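Side-chain contacts in putative outer membrane protein (LpxR) (Salmonella typhimurium, PDB 3FID), which acts as a lipid A deacylase, a lipopolysaccharide-modifying enzyme embedded in the outer membrane: residues G236-L239 and E244-D247; Q57-P62 and P131-Q136. All blocks are in the same frame, centred on the assembly; numbering follows the deposited sequence.

In the fold
Contacts 1 and 2 lie on the same side of the chain's centre, with their own centres about 12 Å apart, among the loops and short helices at one end of an antiparallel β-barrel. Both are buried, contact 1 with one exposed edge at Glu244. Contact 1 stays within one long loop, folding 236-239 against 244-247 through a methyl pair and a bridging water. Contact 2 is apolar: it brings the end of strand 49-60 to a distant loop, 131-136, through an isoleucine and an indole. The two loops also meet directly, Leu239 N probably donating to Gln136 O at 2.8 Å, while Thr238 packs on Asp135.

Contact 1 (G236-L239 and E244-D247); sequences GKTL and ETVD
Thr238 and Thr245 meet methyl to methyl, CG2 to CG2 at 4.0 Å, with their side chains crossing at about a right angle. Both have the same rotamer: OG1 sits between the backbone N and the carbonyl carbon (chi1 57° in Thr238 and 60° in Thr245), and CG2 is set anti to the carbonyl carbon. That leaves the two methyls facing each other while the hydroxyls turn to partners elsewhere. Thr238 OG1 is hydrogen-bonded to Thr241 OG1 and Met243 N, both among the four residues that link the segments, and Thr245 OG1 to Asp76 O.

Beside this buried pair, a water ties the two backbones together. It donates to Gly236 O at 2.8 Å and accepts from Thr245 N at 2.9 Å, so both main-chain groups are satisfied although they are too far apart here to bond directly. On the Glu244 side the packing is looser: the same carbonyl oxygen, Gly236 O, lies 3.8 Å from Glu244 CA and 4.1 Å from Glu244 CG. From there the glutamate chain runs on extended (chi2 -176°), and the residue is exposed, whereas its backbone O is held by Lys74 NZ. Backbone hydrogen bonds from Lys237 to Glu138 and from Thr245 to Gly75 join the loop to two neighbouring ones.

This is a long connection between helix 232-235 and strand 251-263 closing on itself without regular secondary structure, just beyond a helix end at Gly236. It is one of the elaborate inter-strand loops of this outer-membrane β-barrel, lying away from the zinc and detergent sites.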
loop_
_atom_site.group_PDB
_atom_site.type_symbol
_atom_site.label_atom_id
_atom_site.label_comp_id
_atom_site.label_asym_id
_atom_site.label_seq_id
_atom_site.Cartn_x
_atom_site.Cartn_y
_atom_site.Cartn_z
ATOM N N GLY A 236 -8.496 -15.492 -8.000
ATOM C CA GLY A 236 -9.513 -15.319 -9.030
ATOM C C GLY A 236 -9.177 -16.070 -10.315
ATOM O O GLY A 236 -8.036 -16.454 -10.554
ATOM N N LYS A 237 -10.178 -16.229 -11.169
ATOM C CA LYS A 237 -10.040 -16.961 -12.405
ATOM C C LYS A 237 -9.808 -15.981 -13.563
ATOM O O LYS A 237 -10.445 -14.927 -13.622
ATOM C CB LYS A 237 -11.336 -17.765 -12.594
ATOM C CG LYS A 237 -11.338 -18.779 -13.714
ATOM C CD LYS A 237 -12.727 -19.441 -13.827
ATOM C CE LYS A 237 -13.556 -18.787 -14.941
ATOM N NZ LYS A 237 -14.894 -19.425 -15.082
ATOM N N THR A 238 -8.905 -16.327 -14.485
ATOM C CA THR A 238 -8.588 -15.472 -15.646
ATOM C C THR A 238 -9.706 -15.480 -16.704
ATOM O O THR A 238 -10.435 -16.461 -16.815
ATOM C CB THR A 238 -7.314 -15.950 -16.358
ATOM O OG1 THR A 238 -7.489 -17.328 -16.761
ATOM C CG2 THR A 238 -6.074 -15.810 -15.436
ATOM N N LEU A 239 -9.804 -14.398 -17.489
ATOM C CA LEU A 239 -10.922 -14.203 -18.446
ATOM C C LEU A 239 -11.016 -15.249 -19.564
ATOM O O LEU A 239 -12.107 -15.742 -19.865
ATOM C CB LEU A 239 -10.829 -12.820 -19.104
ATOM C CG LEU A 239 -11.388 -11.610 -18.376
ATOM C CD1 LEU A 239 -11.084 -10.358 -19.220
ATOM C CD2 LEU A 239 -12.901 -11.769 -18.161
ATOM N N GLU A 244 -6.982 -20.426 -12.223
ATOM C CA GLU A 244 -6.342 -19.759 -11.103
ATOM C C GLU A 244 -4.894 -20.082 -11.310
ATOM O O GLU A 244 -4.544 -21.252 -11.419
ATOM C CB GLU A 244 -6.739 -20.384 -9.789
ATOM C CG GLU A 244 -8.172 -20.374 -9.440
ATOM C CD GLU A 244 -8.376 -20.961 -8.044
ATOM O OE1 GLU A 244 -9.213 -21.897 -7.935
ATOM O OE2 GLU A 244 -7.677 -20.513 -7.081
ATOM N N THR A 245 -4.040 -19.074 -11.364
ATOM C CA THR A 245 -2.681 -19.295 -11.860
ATOM C C THR A 245 -1.648 -19.720 -10.812
ATOM O O THR A 245 -0.589 -20.189 -11.179
ATOM C CB THR A 245 -2.137 -18.059 -12.606
ATOM O OG1 THR A 245 -2.125 -16.936 -11.705
ATOM C CG2 THR A 245 -2.992 -17.727 -13.822
ATOM N N VAL A 246 -1.943 -19.553 -9.520
ATOM C CA VAL A 246 -0.927 -19.731 -8.471
ATOM C C VAL A 246 -1.499 -20.383 -7.221
ATOM O O VAL A 246 -2.714 -20.410 -7.046
ATOM C CB VAL A 246 -0.320 -18.370 -8.038
ATOM C CG1 VAL A 246 0.206 -17.597 -9.225
ATOM C CG2 VAL A 246 -1.360 -17.518 -7.281
ATOM N N ASP A 247 -0.609 -20.897 -6.364
ATOM C CA ASP A 247 -0.931 -21.340 -5.016
ATOM C C ASP A 247 -0.456 -20.266 -4.014
ATOM O O ASP A 247 0.755 -20.079 -3.829
ATOM C CB ASP A 247 -0.206 -22.671 -4.724
ATOM C CG ASP A 247 -0.753 -23.821 -5.554
ATOM O OD1 ASP A 247 -1.988 -24.013 -5.539
ATOM O OD2 ASP A 247 0.036 -24.508 -6.232
HETATM O O HOH W 1 -5.223 -16.527 -10.520
#

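Contact 2 (Q57-P62 and P131-Q136); sequences QDIYSP and PAWQDQ
The rim of the β-barrel, where strand 49-60 runs out into a loop, meets a 3-10 segment here: Ile59 on the strand touches the indole of Trp133. The isoleucine comes in at the edge of the ring, near its plane, with CG2 lying 3.4 Å from Trp133 CZ2 and 3.6 Å from Trp133 CH2. In Ile59, CG2 is anti to the backbone N (chi1 -55°, measured to CG1), which directs this methyl at the benzo end of the indole. It is a snug but narrow contact, the two side chains crossing at roughly a right angle.

Other partners help to hold the ring's orientation. Trp133 NE1 donates to Gln118 OE1 of helix 114-125, and Phe79 meets the indole with its plane inclined by about 30°. Within 131-136, Gln134 N bonds to Pro131 O and Asp135 N to Ala132 O, winding the backbone into the short 3-10 turns that carry the tryptophan.

Ile59 also packs on Thr34 of strand 33-44, a zinc ligand together with Asp10. The contact thus joins the barrel wall to the 131-136 loop, with helix 114-125 packed against both side chains, Val117 on Ile59 and Gln115 on Trp133, and strand 80-94 pairing along the other edge of 49-60.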
loop_
_atom_site.group_PDB
_atom_site.type_symbol
_atom_site.label_atom_id
_atom_site.label_comp_id
_atom_site.label_asym_id
_atom_site.label_seq_id
_atom_site.Cartn_x
_atom_site.Cartn_y
_atom_site.Cartn_z
ATOM N N GLN A 57 -6.554 3.267 -7.365
ATOM C CA GLN A 57 -6.438 2.165 -8.332
ATOM C C GLN A 57 -5.056 1.536 -8.189
ATOM O O GLN A 57 -4.030 2.221 -8.255
ATOM C CB GLN A 57 -6.637 2.650 -9.773
ATOM C CG GLN A 57 -6.816 1.472 -10.788
ATOM C CD GLN A 57 -6.395 1.817 -12.200
ATOM O OE1 GLN A 57 -5.371 2.465 -12.422
ATOM N NE2 GLN A 57 -7.196 1.391 -13.169
ATOM N N ASP A 58 -5.034 0.230 -7.971
ATOM C CA ASP A 58 -3.781 -0.506 -7.905
ATOM C C ASP A 58 -3.766 -1.586 -8.972
ATOM O O ASP A 58 -4.792 -2.216 -9.204
ATOM C CB ASP A 58 -3.666 -1.119 -6.531
ATOM C CG ASP A 58 -3.552 -0.057 -5.472
ATOM O OD1 ASP A 58 -2.590 0.747 -5.584
ATOM O OD2 ASP A 58 -4.436 -0.023 -4.597
ATOM N N ILE A 59 -2.611 -1.747 -9.625
ATOM C CA ILE A 59 -2.449 -2.607 -10.805
ATOM C C ILE A 59 -1.352 -3.635 -10.484
ATOM O O ILE A 59 -0.284 -3.267 -9.956
ATOM C CB ILE A 59 -2.058 -1.771 -12.034
ATOM C CG1 ILE A 59 -3.090 -0.638 -12.257
ATOM C CG2 ILE A 59 -1.933 -2.673 -13.338
ATOM C CD1 ILE A 59 -2.773 0.224 -13.496
ATOM N N TYR A 60 -1.654 -4.904 -10.783
ATOM C CA TYR A 60 -0.812 -6.058 -10.456
ATOM C C TYR A 60 -0.489 -6.785 -11.748
ATOM O O TYR A 60 -1.292 -6.763 -12.687
ATOM C CB TYR A 60 -1.510 -7.005 -9.453
ATOM C CG TYR A 60 -1.798 -6.250 -8.170
ATOM C CD1 TYR A 60 -0.790 -6.046 -7.237
ATOM C CD2 TYR A 60 -3.051 -5.676 -7.933
ATOM C CE1 TYR A 60 -1.011 -5.290 -6.068
ATOM C CE2 TYR A 60 -3.291 -4.929 -6.762
ATOM C CZ TYR A 60 -2.258 -4.743 -5.847
ATOM O OH TYR A 60 -2.450 -4.007 -4.692
ATOM N N SER A 61 0.692 -7.402 -11.780
ATOM C CA SER A 61 1.326 -7.796 -13.068
ATOM C C SER A 61 2.108 -9.113 -12.898
ATOM O O SER A 61 2.639 -9.378 -11.805
ATOM C CB SER A 61 2.277 -6.681 -13.535
ATOM O OG SER A 61 2.917 -7.026 -14.778
ATOM N N PRO A 62 2.190 -9.945 -13.982
ATOM C CA PRO A 62 3.205 -11.017 -14.021
ATOM C C PRO A 62 4.608 -10.384 -14.024
ATOM O O PRO A 62 4.745 -9.172 -14.257
ATOM C CB PRO A 62 2.979 -11.721 -15.381
ATOM C CG PRO A 62 1.862 -11.051 -16.047
ATOM C CD PRO A 62 1.366 -9.890 -15.199
ATOM N N PRO A 131 -0.131 -7.707 -24.053
ATOM C CA PRO A 131 -1.355 -8.354 -24.548
ATOM C C PRO A 131 -2.115 -9.209 -23.525
ATOM O O PRO A 131 -3.311 -9.394 -23.680
ATOM C CB PRO A 131 -0.856 -9.201 -25.743
ATOM C CG PRO A 131 0.607 -9.449 -25.430
ATOM C CD PRO A 131 1.083 -8.178 -24.766
ATOM N N ALA A 132 -1.440 -9.704 -22.486
ATOM C CA ALA A 132 -2.096 -10.614 -21.512
ATOM C C ALA A 132 -3.140 -9.940 -20.637
ATOM O O ALA A 132 -3.780 -10.592 -19.818
ATOM C CB ALA A 132 -1.068 -11.394 -20.669
ATOM N N TRP A 133 -3.331 -8.628 -20.817
ATOM C CA TRP A 133 -4.483 -7.958 -20.227
ATOM C C TRP A 133 -5.806 -8.583 -20.712
ATOM O O TRP A 133 -6.791 -8.517 -20.022
ATOM C CB TRP A 133 -4.441 -6.444 -20.503
ATOM C CG TRP A 133 -3.643 -5.683 -19.490
ATOM C CD1 TRP A 133 -2.446 -5.026 -19.688
ATOM C CD2 TRP A 133 -4.000 -5.466 -18.116
ATOM N NE1 TRP A 133 -2.037 -4.427 -18.511
ATOM C CE2 TRP A 133 -2.968 -4.678 -17.533
ATOM C CE3 TRP A 133 -5.094 -5.848 -17.330
ATOM C CZ2 TRP A 133 -2.992 -4.270 -16.177
ATOM C CZ3 TRP A 133 -5.120 -5.455 -15.979
ATOM C CH2 TRP A 133 -4.053 -4.681 -15.413
ATOM N N GLN A 134 -5.808 -9.215 -21.896
ATOM C CA GLN A 134 -6.996 -9.919 -22.413
ATOM C C GLN A 134 -7.346 -11.107 -21.525
ATOM O O GLN A 134 -8.493 -11.540 -21.490
ATOM C CB GLN A 134 -6.796 -10.381 -23.896
ATOM C CG GLN A 134 -5.686 -11.398 -24.124
ATOM C CD GLN A 134 -5.396 -11.708 -25.617
ATOM O OE1 GLN A 134 -6.311 -11.719 -26.461
ATOM N NE2 GLN A 134 -4.128 -11.983 -25.932
ATOM N N ASP A 135 -6.337 -11.648 -20.841
ATOM C CA ASP A 135 -6.528 -12.797 -19.952
ATOM C C ASP A 135 -6.437 -12.389 -18.464
ATOM O O ASP A 135 -6.044 -13.186 -17.606
ATOM C CB ASP A 135 -5.510 -13.905 -20.331
ATOM C CG ASP A 135 -5.886 -15.265 -19.781
ATOM O OD1 ASP A 135 -7.092 -15.523 -19.567
ATOM O OD2 ASP A 135 -4.959 -16.085 -19.592
ATOM N N GLN A 136 -6.790 -11.129 -18.160
ATOM C CA GLN A 136 -6.778 -10.634 -16.767
ATOM C C GLN A 136 -7.770 -11.361 -15.856
ATOM O O GLN A 136 -8.652 -12.072 -16.338
ATOM C CB GLN A 136 -6.999 -9.106 -16.737
ATOM C CG GLN A 136 -8.415 -8.595 -17.119
ATOM C CD GLN A 136 -8.485 -7.079 -17.021
ATOM O OE1 GLN A 136 -8.273 -6.526 -15.957
ATOM N NE2 GLN A 136 -8.761 -6.406 -18.143
#